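Long-range contacts in outer membrane porin protein 32 (PDB 2FGQ), which forms trimeric, anion-selective channels across the bacterial outer membrane and binds malate inside the pore: residues D93-S98 / N135-Y140; E87-R92 / S139-N144; F152-D157 / R170-Y175. All blocks are in the same frame, centred on the assembly; numbering follows the deposited sequence.

Contact 1 of 3, residues D93-S98 / N135-Y140; sequences DLVPTS and NNLISY. With CA (calcium ion), chain C.
The peptide carbonyls of Asp93 and Leu94 both set their oxygens against one methyl: Leu137 CD2 sits 3.8 Å from Asp93 O and 3.7 Å from Leu94 O. With CG anti to the backbone N (chi1 179°), Leu137 sends this branch into the bend between strand 93-94 and helix 96-101, where it also touches Asp93 CB and comes within 4.3 Å of Val95 CG1. Farther along, the puckered ring of Pro96 lies against Ser139 through CG and CD, with CG 3.9 Å from Ser139 OG. No direct hydrogen bond joins the segments. Water 1 bridges them instead, donating to Leu94 O at 2.6 Å and pairing with Ser139 OG at the same length. Asp93 OD1 takes a weak bond from Leu94 N, and OD2 forms a salt bridge with Arg89. Near the start of 135-140, Asn136 OD1 binds a calcium ion at 2.3 Å. Water 2, Glu158 and, from a neighbouring subunit, Leu29, Asp64 and Gly309 also bind this ion, so the metal ties two subunits together. Segment 93-98 opens the long excursion between strands 86-90 and 137-141 of the barrel, and Leu94 lines the malate pocket: this is the inward-folded constriction loop characteristic of trimeric porins, resting on the barrel wall.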
loop_
_atom_site.group_PDB
_atom_site.type_symbol
_atom_site.label_atom_id
_atom_site.label_comp_id
_atom_site.label_asym_id
_atom_site.label_seq_id
_atom_site.Cartn_x
_atom_site.Cartn_y
_atom_site.Cartn_z
ATOM N N ASP A 93 -11.608 -8.527 9.956
ATOM C CA ASP A 93 -12.868 -7.815 9.826
ATOM C C ASP A 93 -13.225 -7.242 11.166
ATOM O O ASP A 93 -12.598 -7.551 12.202
ATOM C CB ASP A 93 -13.919 -8.846 9.404
ATOM C CG ASP A 93 -15.164 -8.262 8.782
ATOM O OD1 ASP A 93 -15.364 -7.004 8.650
ATOM O OD2 ASP A 93 -16.047 -9.075 8.379
ATOM N N LEU A 94 -14.249 -6.421 11.153
ATOM C CA LEU A 94 -14.979 -6.144 12.396
ATOM C C LEU A 94 -15.396 -7.437 13.080
ATOM O O LEU A 94 -15.853 -8.371 12.420
ATOM C CB LEU A 94 -16.240 -5.314 12.124
ATOM C CG LEU A 94 -16.002 -3.896 11.605
ATOM C CD1 LEU A 94 -17.332 -3.368 11.102
ATOM C CD2 LEU A 94 -15.455 -3.051 12.697
ATOM N N VAL A 95 -15.196 -7.511 14.387
ATOM C CA VAL A 95 -15.725 -8.666 15.128
ATOM C C VAL A 95 -17.250 -8.502 15.260
ATOM O O VAL A 95 -17.755 -7.408 15.133
ATOM C CB VAL A 95 -15.056 -8.823 16.522
ATOM C CG1 VAL A 95 -13.562 -9.110 16.332
ATOM C CG2 VAL A 95 -15.280 -7.629 17.421
ATOM N N PRO A 96 -17.985 -9.606 15.455
ATOM C CA PRO A 96 -19.457 -9.491 15.449
ATOM C C PRO A 96 -20.001 -8.522 16.480
ATOM O O PRO A 96 -20.971 -7.832 16.198
ATOM C CB PRO A 96 -19.914 -10.924 15.716
ATOM C CG PRO A 96 -18.808 -11.758 15.273
ATOM C CD PRO A 96 -17.546 -11.009 15.578
ATOM N N THR A 97 -19.390 -8.465 17.655
ATOM C CA THR A 97 -19.887 -7.579 18.708
ATOM C C THR A 97 -19.771 -6.098 18.317
ATOM O O THR A 97 -20.727 -5.346 18.502
ATOM C CB THR A 97 -19.157 -7.884 20.029
ATOM O OG1 THR A 97 -17.752 -8.086 19.802
ATOM C CG2 THR A 97 -19.703 -9.194 20.606
ATOM N N SER A 98 -18.660 -5.686 17.719
ATOM C CA SER A 98 -18.545 -4.302 17.299
ATOM C C SER A 98 -19.384 -4.014 16.059
ATOM O O SER A 98 -20.026 -2.964 15.986
ATOM C CB SER A 98 -17.093 -3.899 17.046
ATOM O OG SER A 98 -16.623 -4.566 15.896
ATOM N N ASN A 135 -7.532 -9.752 13.724
ATOM C CA ASN A 135 -6.827 -10.657 12.810
ATOM C C ASN A 135 -7.280 -12.089 13.029
ATOM O O ASN A 135 -7.751 -12.456 14.109
ATOM C CB ASN A 135 -5.311 -10.599 13.058
ATOM C CG ASN A 135 -4.684 -9.204 12.817
ATOM O OD1 ASN A 135 -3.686 -8.808 13.473
ATOM N ND2 ASN A 135 -5.210 -8.514 11.914
ATOM N N ASN A 136 -7.113 -12.891 11.995
ATOM C CA ASN A 136 -7.246 -14.355 12.121
ATOM C C ASN A 136 -8.638 -14.749 12.562
ATOM O O ASN A 136 -8.817 -15.757 13.272
ATOM C CB ASN A 136 -6.256 -14.882 13.146
ATOM C CG ASN A 136 -4.815 -14.389 12.861
ATOM O OD1 ASN A 136 -4.366 -14.410 11.704
ATOM N ND2 ASN A 136 -4.117 -13.899 13.891
ATOM N N LEU A 137 -9.631 -14.022 12.051
ATOM C CA LEU A 137 -11.027 -14.149 12.463
ATOM C C LEU A 137 -11.868 -15.072 11.548
ATOM O O LEU A 137 -11.776 -15.027 10.314
ATOM C CB LEU A 137 -11.622 -12.735 12.486
ATOM C CG LEU A 137 -13.107 -12.643 12.870
ATOM C CD1 LEU A 137 -13.349 -13.002 14.342
ATOM C CD2 LEU A 137 -13.566 -11.233 12.600
ATOM N N ILE A 138 -12.693 -15.895 12.188
ATOM C CA ILE A 138 -13.753 -16.637 11.515
ATOM C C ILE A 138 -15.046 -16.203 12.141
ATOM O O ILE A 138 -15.156 -16.242 13.372
ATOM C CB ILE A 138 -13.606 -18.155 11.727
ATOM C CG1 ILE A 138 -12.308 -18.626 11.114
ATOM C CG2 ILE A 138 -14.780 -18.854 11.063
ATOM C CD1 ILE A 138 -12.024 -20.152 11.232
ATOM N N SER A 139 -15.999 -15.784 11.309
ATOM C CA SER A 139 -17.297 -15.387 11.839
ATOM C C SER A 139 -18.420 -16.095 11.124
ATOM O O SER A 139 -18.283 -16.518 9.963
ATOM C CB SER A 139 -17.547 -13.915 11.723
ATOM O OG SER A 139 -16.598 -13.159 12.412
ATOM N N TYR A 140 -19.510 -16.252 11.854
ATOM C CA TYR A 140 -20.738 -16.840 11.340
ATOM C C TYR A 140 -21.887 -15.909 11.717
ATOM O O TYR A 140 -22.058 -15.568 12.882
ATOM C CB TYR A 140 -20.963 -18.244 11.905
ATOM C CG TYR A 140 -22.348 -18.762 11.596
ATOM C CD1 TYR A 140 -22.810 -18.810 10.278
ATOM C CD2 TYR A 140 -23.217 -19.155 12.605
ATOM C CE1 TYR A 140 -24.086 -19.199 9.970
ATOM C CE2 TYR A 140 -24.510 -19.541 12.294
ATOM C CZ TYR A 140 -24.931 -19.578 10.987
ATOM O OH TYR A 140 -26.221 -20.000 10.725
HETATM CA CA CA C . -2.629 -15.749 10.907
HETATM O O HOH W 1 -17.143 -10.628 11.925
HETATM O O HOH W 2 -1.122 -13.829 11.238
#

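Contact 2 of 3, residues E87-R92 / S139-N144; sequences EVRLGR and SYYTPN
Arg89 has one face of its guanidinium covered by Tyr141 CE1, which stands over the centre of the group, 4.1 Å from Arg89 CZ. The guanidinium and ring planes are 39° apart, so the overlap is oblique and not a parallel stack. The Arg89 chain, extended from CG to NE, runs beside Glu87, whose carboxylate it grips side-on: NH2 reaches Glu87 OE1 at 3.2 Å on the syn side, while NE reaches OE2 from well above the carboxylate plane. The remaining nitrogen, NH1, is bound to Asp93 and Gln99. Every nitrogen of the guanidinium is thus engaged, which should hold the group in place over Tyr141. Beneath these side chains the backbones pair antiparallel, and the axes of the short segments 87-90 and 139-141 approach to 4.8 Å. Glu87 and Tyr141 exchange two bonds, of which Tyr141 N to Glu87 O is nearly straight (171° at the hydrogen); Arg89 and Ser139 exchange two more. Between them lies the non-hydrogen-bonded pair of Val88 and Tyr140, pointing to the other face of the sheet. There Val88 CG2 touches Tyr140 CD1 at 3.8 Å, and Tyr140 OH bonds back to Phe85 O. On the face of Arg89 and Tyr141, helix 96-101 covers the sheet, with Pro96 and Gln99 on Tyr141. Strand 76-83 flanks the pair beyond 86-90, receiving Glu87 on Ser80 and Ser82, and strand 148-155 lies beyond 137-141, where Phe152 packs on Tyr140.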
loop_
_atom_site.group_PDB
_atom_site.type_symbol
_atom_site.label_atom_id
_atom_site.label_comp_id
_atom_site.label_asym_id
_atom_site.label_seq_id
_atom_site.Cartn_x
_atom_site.Cartn_y
_atom_site.Cartn_z
ATOM N N GLU A 87 -24.063 -16.759 6.652
ATOM C CA GLU A 87 -22.785 -16.391 6.038
ATOM C C GLU A 87 -21.638 -16.724 6.967
ATOM O O GLU A 87 -21.688 -16.425 8.166
ATOM C CB GLU A 87 -22.760 -14.885 5.740
ATOM C CG GLU A 87 -21.544 -14.383 5.001
ATOM C CD GLU A 87 -21.485 -12.853 4.934
ATOM O OE1 GLU A 87 -22.172 -12.148 5.701
ATOM O OE2 GLU A 87 -20.728 -12.348 4.137
ATOM N N VAL A 88 -20.601 -17.338 6.402
ATOM C CA VAL A 88 -19.354 -17.574 7.089
ATOM C C VAL A 88 -18.267 -16.766 6.387
ATOM O O VAL A 88 -18.134 -16.839 5.182
ATOM C CB VAL A 88 -18.979 -19.064 7.108
ATOM C CG1 VAL A 88 -17.641 -19.262 7.753
ATOM C CG2 VAL A 88 -20.057 -19.859 7.859
ATOM N N ARG A 89 -17.497 -16.010 7.165
ATOM C CA ARG A 89 -16.375 -15.196 6.646
ATOM C C ARG A 89 -15.066 -15.567 7.312
ATOM O O ARG A 89 -15.020 -15.788 8.530
ATOM C CB ARG A 89 -16.602 -13.745 6.959
ATOM C CG ARG A 89 -17.852 -13.136 6.484
ATOM C CD ARG A 89 -17.885 -11.605 6.820
ATOM N NE ARG A 89 -19.188 -11.048 6.612
ATOM C CZ ARG A 89 -19.579 -9.867 7.030
ATOM N NH1 ARG A 89 -18.800 -9.062 7.772
ATOM N NH2 ARG A 89 -20.797 -9.488 6.721
ATOM N N LEU A 90 -14.009 -15.629 6.502
ATOM C CA LEU A 90 -12.648 -15.812 6.984
ATOM C C LEU A 90 -11.805 -14.604 6.648
ATOM O O LEU A 90 -11.744 -14.233 5.477
ATOM C CB LEU A 90 -11.960 -16.989 6.286
ATOM C CG LEU A 90 -12.188 -18.467 6.650
ATOM C CD1 LEU A 90 -13.419 -18.811 7.289
ATOM C CD2 LEU A 90 -11.755 -19.459 5.549
ATOM N N GLY A 91 -11.089 -14.089 7.650
ATOM C CA GLY A 91 -10.183 -12.980 7.446
ATOM C C GLY A 91 -10.421 -11.822 8.393
ATOM O O GLY A 91 -11.431 -11.738 9.140
ATOM N N ARG A 92 -9.503 -10.876 8.377
ATOM C CA ARG A 92 -9.625 -9.700 9.203
ATOM C C ARG A 92 -10.921 -8.927 8.903
ATOM O O ARG A 92 -11.283 -8.711 7.746
ATOM C CB ARG A 92 -8.447 -8.767 8.981
ATOM C CG ARG A 92 -8.552 -7.568 9.970
ATOM C CD ARG A 92 -7.360 -6.773 10.037
ATOM N NE ARG A 92 -7.561 -5.543 10.757
ATOM C CZ ARG A 92 -7.353 -5.385 12.053
ATOM N NH1 ARG A 92 -7.056 -6.405 12.858
ATOM N NH2 ARG A 92 -7.469 -4.179 12.564
ATOM N N SER A 139 -15.999 -15.784 11.309
ATOM C CA SER A 139 -17.297 -15.387 11.839
ATOM C C SER A 139 -18.420 -16.095 11.124
ATOM O O SER A 139 -18.283 -16.518 9.963
ATOM C CB SER A 139 -17.547 -13.915 11.723
ATOM O OG SER A 139 -16.598 -13.159 12.412
ATOM N N TYR A 140 -19.510 -16.252 11.854
ATOM C CA TYR A 140 -20.738 -16.840 11.340
ATOM C C TYR A 140 -21.887 -15.909 11.717
ATOM O O TYR A 140 -22.058 -15.568 12.882
ATOM C CB TYR A 140 -20.963 -18.244 11.905
ATOM C CG TYR A 140 -22.348 -18.762 11.596
ATOM C CD1 TYR A 140 -22.810 -18.810 10.278
ATOM C CD2 TYR A 140 -23.217 -19.155 12.605
ATOM C CE1 TYR A 140 -24.086 -19.199 9.970
ATOM C CE2 TYR A 140 -24.510 -19.541 12.294
ATOM C CZ TYR A 140 -24.931 -19.578 10.987
ATOM O OH TYR A 140 -26.221 -20.000 10.725
ATOM N N TYR A 141 -22.666 -15.532 10.719
ATOM C CA TYR A 141 -23.868 -14.702 10.856
ATOM C C TYR A 141 -25.075 -15.489 10.386
ATOM O O TYR A 141 -25.112 -16.021 9.273
ATOM C CB TYR A 141 -23.740 -13.389 10.065
ATOM C CG TYR A 141 -22.667 -12.523 10.600
ATOM C CD1 TYR A 141 -21.374 -12.557 10.077
ATOM C CD2 TYR A 141 -22.947 -11.634 11.639
ATOM C CE1 TYR A 141 -20.374 -11.755 10.608
ATOM C CE2 TYR A 141 -21.959 -10.783 12.144
ATOM C CZ TYR A 141 -20.664 -10.862 11.620
ATOM O OH TYR A 141 -19.677 -10.035 12.132
ATOM N N THR A 142 -26.059 -15.600 11.266
ATOM C CA THR A 142 -27.300 -16.289 10.911
ATOM C C THR A 142 -28.142 -15.447 9.995
ATOM O O THR A 142 -27.983 -14.220 9.930
ATOM C CB THR A 142 -28.173 -16.609 12.150
ATOM O OG1 THR A 142 -28.733 -15.403 12.685
ATOM C CG2 THR A 142 -27.386 -17.259 13.296
ATOM N N PRO A 143 -29.105 -16.068 9.326
ATOM C CA PRO A 143 -30.175 -15.290 8.718
ATOM C C PRO A 143 -30.989 -14.565 9.824
ATOM O O PRO A 143 -30.860 -14.812 11.041
ATOM C CB PRO A 143 -31.038 -16.360 8.016
ATOM C CG PRO A 143 -30.154 -17.577 7.914
ATOM C CD PRO A 143 -29.312 -17.512 9.168
ATOM N N ASN A 144 -31.806 -13.635 9.379
ATOM C CA ASN A 144 -32.806 -13.001 10.259
ATOM C C ASN A 144 -34.102 -13.801 10.056
ATOM O O ASN A 144 -34.650 -13.814 8.947
ATOM C CB ASN A 144 -32.970 -11.533 9.908
ATOM C CG ASN A 144 -34.013 -10.819 10.770
ATOM O OD1 ASN A 144 -35.084 -11.377 11.068
ATOM N ND2 ASN A 144 -33.723 -9.569 11.138
#

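Contact 3 of 3, residues F152-D157 / R170-Y175; sequences FGYAFD and RYIGGY
Arg170 leaves the backbone with CG anti to its N (chi1 -172°) and then bends at chi3 (-65°), which swings its NE and NH2 round to Asp157. The aspartate meets them with CG set between its backbone N and carbonyl carbon. Both nitrogens grip one oxygen, Asp157 OD2, NE at 2.9 Å and NH2 at 3.2 Å. They come from the same face of the carboxylate, whose plane stands 57° from that of the guanidinium. Water 3 donates to Asp157 OD1, which also accepts from Lys159 N. With an alanine in place of this arginine, the charge of Asp157 is likely to lose this mate and a gap to open beside the Tyr154 hydroxyl, which lies against Arg170 NE and CD. On the sheet face that carries Tyr154, Ile172 CD1 meets the tyrosine ring at its edge, 3.9 Å from Tyr154 CD1. The opposite face of the sheet carries Tyr171, whose CB packs on Ala155 CB at 3.8 Å and whose ring runs along the strands, its CE1 3.6 Å from Gly153 O. Gly153 and Gly173 lie beside this ring, whose hydroxyl turns to Thr97. Four backbone bonds, two between Gly153 and Gly173 and two between Ala155 and Tyr171, fix the register. The segments close a hairpin of the 16-stranded antiparallel porin barrel, clamped by a salt bridge just where strand 148-155 gives way to the loop leading to strand 171-179.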
loop_
_atom_site.group_PDB
_atom_site.type_symbol
_atom_site.label_atom_id
_atom_site.label_comp_id
_atom_site.label_asym_id
_atom_site.label_seq_id
_atom_site.Cartn_x
_atom_site.Cartn_y
_atom_site.Cartn_z
ATOM N N PHE A 152 -21.444 -14.727 15.563
ATOM C CA PHE A 152 -20.467 -15.380 16.402
ATOM C C PHE A 152 -19.102 -15.328 15.721
ATOM O O PHE A 152 -19.007 -15.467 14.523
ATOM C CB PHE A 152 -20.825 -16.850 16.596
ATOM C CG PHE A 152 -22.227 -17.075 17.033
ATOM C CD1 PHE A 152 -22.547 -17.073 18.375
ATOM C CD2 PHE A 152 -23.229 -17.282 16.090
ATOM C CE1 PHE A 152 -23.869 -17.262 18.771
ATOM C CE2 PHE A 152 -24.533 -17.486 16.476
ATOM C CZ PHE A 152 -24.841 -17.463 17.815
ATOM N N GLY A 153 -18.064 -15.125 16.517
ATOM C CA GLY A 153 -16.717 -15.057 15.975
ATOM C C GLY A 153 -15.697 -15.675 16.894
ATOM O O GLY A 153 -15.848 -15.669 18.118
ATOM N N TYR A 154 -14.656 -16.212 16.275
ATOM C CA TYR A 154 -13.485 -16.754 16.938
ATOM C C TYR A 154 -12.267 -16.245 16.161
ATOM O O TYR A 154 -12.214 -16.416 14.983
ATOM C CB TYR A 154 -13.463 -18.302 16.945
ATOM C CG TYR A 154 -12.319 -18.809 17.772
ATOM C CD1 TYR A 154 -12.468 -18.986 19.147
ATOM C CD2 TYR A 154 -11.066 -19.050 17.209
ATOM C CE1 TYR A 154 -11.398 -19.419 19.940
ATOM C CE2 TYR A 154 -10.003 -19.482 17.988
ATOM C CZ TYR A 154 -10.175 -19.657 19.356
ATOM O OH TYR A 154 -9.117 -20.083 20.149
ATOM N N ALA A 155 -11.331 -15.645 16.856
ATOM C CA ALA A 155 -10.062 -15.250 16.236
ATOM C C ALA A 155 -8.962 -15.982 16.950
ATOM O O ALA A 155 -8.852 -15.939 18.161
ATOM C CB ALA A 155 -9.790 -13.744 16.271
ATOM N N PHE A 156 -8.107 -16.614 16.165
ATOM C CA PHE A 156 -6.976 -17.345 16.666
ATOM C C PHE A 156 -5.843 -16.428 17.158
ATOM O O PHE A 156 -5.454 -15.476 16.497
ATOM C CB PHE A 156 -6.401 -18.233 15.558
ATOM C CG PHE A 156 -7.353 -19.263 15.025
ATOM C CD1 PHE A 156 -8.162 -18.989 13.954
ATOM C CD2 PHE A 156 -7.398 -20.528 15.573
ATOM C CE1 PHE A 156 -9.023 -19.948 13.454
ATOM C CE2 PHE A 156 -8.281 -21.507 15.082
ATOM C CZ PHE A 156 -9.096 -21.217 14.032
ATOM N N ASP A 157 -5.275 -16.769 18.293
ATOM C CA ASP A 157 -4.117 -16.083 18.825
ATOM C C ASP A 157 -2.816 -16.458 18.162
ATOM O O ASP A 157 -1.908 -15.629 18.090
ATOM C CB ASP A 157 -3.990 -16.320 20.327
ATOM C CG ASP A 157 -4.056 -17.760 20.686
ATOM O OD1 ASP A 157 -2.993 -18.443 20.826
ATOM O OD2 ASP A 157 -5.159 -18.329 20.798
ATOM N N ARG A 170 -6.449 -13.500 20.855
ATOM C CA ARG A 170 -7.604 -14.373 20.789
ATOM C C ARG A 170 -8.871 -13.555 21.020
ATOM O O ARG A 170 -8.897 -12.693 21.879
ATOM C CB ARG A 170 -7.494 -15.494 21.819
ATOM C CG ARG A 170 -8.563 -16.556 21.677
ATOM C CD ARG A 170 -8.579 -17.553 22.766
ATOM N NE ARG A 170 -7.368 -18.332 22.743
ATOM C CZ ARG A 170 -6.957 -19.124 23.727
ATOM N NH1 ARG A 170 -7.653 -19.207 24.859
ATOM N NH2 ARG A 170 -5.842 -19.841 23.561
ATOM N N TYR A 171 -9.899 -13.864 20.250
ATOM C CA TYR A 171 -11.251 -13.305 20.412
ATOM C C TYR A 171 -12.240 -14.423 20.410
ATOM O O TYR A 171 -12.183 -15.305 19.567
ATOM C CB TYR A 171 -11.614 -12.342 19.272
ATOM C CG TYR A 171 -13.039 -11.854 19.246
ATOM C CD1 TYR A 171 -14.025 -12.570 18.565
ATOM C CD2 TYR A 171 -13.407 -10.689 19.883
ATOM C CE1 TYR A 171 -15.350 -12.152 18.536
ATOM C CE2 TYR A 171 -14.753 -10.257 19.889
ATOM C CZ TYR A 171 -15.718 -11.012 19.208
ATOM O OH TYR A 171 -17.017 -10.576 19.124
ATOM N N ILE A 172 -13.165 -14.373 21.355
ATOM C CA ILE A 172 -14.349 -15.242 21.311
ATOM C C ILE A 172 -15.541 -14.367 21.676
ATOM O O ILE A 172 -15.510 -13.687 22.690
ATOM C CB ILE A 172 -14.243 -16.412 22.281
ATOM C CG1 ILE A 172 -15.480 -17.310 22.211
ATOM C CG2 ILE A 172 -14.083 -15.948 23.666
ATOM C CD1 ILE A 172 -15.743 -17.812 20.927
ATOM N N GLY A 173 -16.564 -14.333 20.856
ATOM C CA GLY A 173 -17.641 -13.417 21.161
ATOM C C GLY A 173 -18.775 -13.541 20.189
ATOM O O GLY A 173 -18.699 -14.230 19.191
ATOM N N GLY A 174 -19.869 -12.879 20.515
ATOM C CA GLY A 174 -21.020 -12.924 19.664
ATOM C C GLY A 174 -22.140 -12.080 20.212
ATOM O O GLY A 174 -22.012 -11.455 21.264
ATOM N N TYR A 175 -23.241 -12.087 19.480
ATOM C CA TYR A 175 -24.417 -11.344 19.881
ATOM C C TYR A 175 -25.680 -12.083 19.487
ATOM O O TYR A 175 -25.699 -12.907 18.593
ATOM C CB TYR A 175 -24.451 -9.944 19.251
ATOM C CG TYR A 175 -24.621 -9.926 17.764
ATOM C CD1 TYR A 175 -25.889 -10.004 17.152
ATOM C CD2 TYR A 175 -23.504 -9.813 16.952
ATOM C CE1 TYR A 175 -26.007 -9.998 15.755
ATOM C CE2 TYR A 175 -23.605 -9.794 15.608
ATOM C CZ TYR A 175 -24.828 -9.912 14.992
ATOM O OH TYR A 175 -24.849 -9.831 13.620
HETATM O O HOH W 3 -2.924 -20.770 22.088
#

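All three contacts lie on one patch of barrel wall, strands 86-90, 137-141, 148-155 and 171-179 in succession, with the loop start at 93-98 against its inner side. Contacts 1 and 2 share Ser139 and Tyr140, have centres about 8 Å apart, and are joined by a probable hydrogen bond, Gly91 N to Leu137 O (2.9 Å). Contact 3, centred about 7 Å from contact 1 and about 12 Å from contact 2, continues the sheet through Tyr140 N and Phe152 O (2.8 Å). It also reaches the inward loop by a probable hydrogen bond between Tyr171 OH and Thr97 OG1 (2.7 Å). Malate is about 4 Å from the Leu94 side chain, but about 10 Å from that of Tyr141 and 12 Å from that of Tyr171.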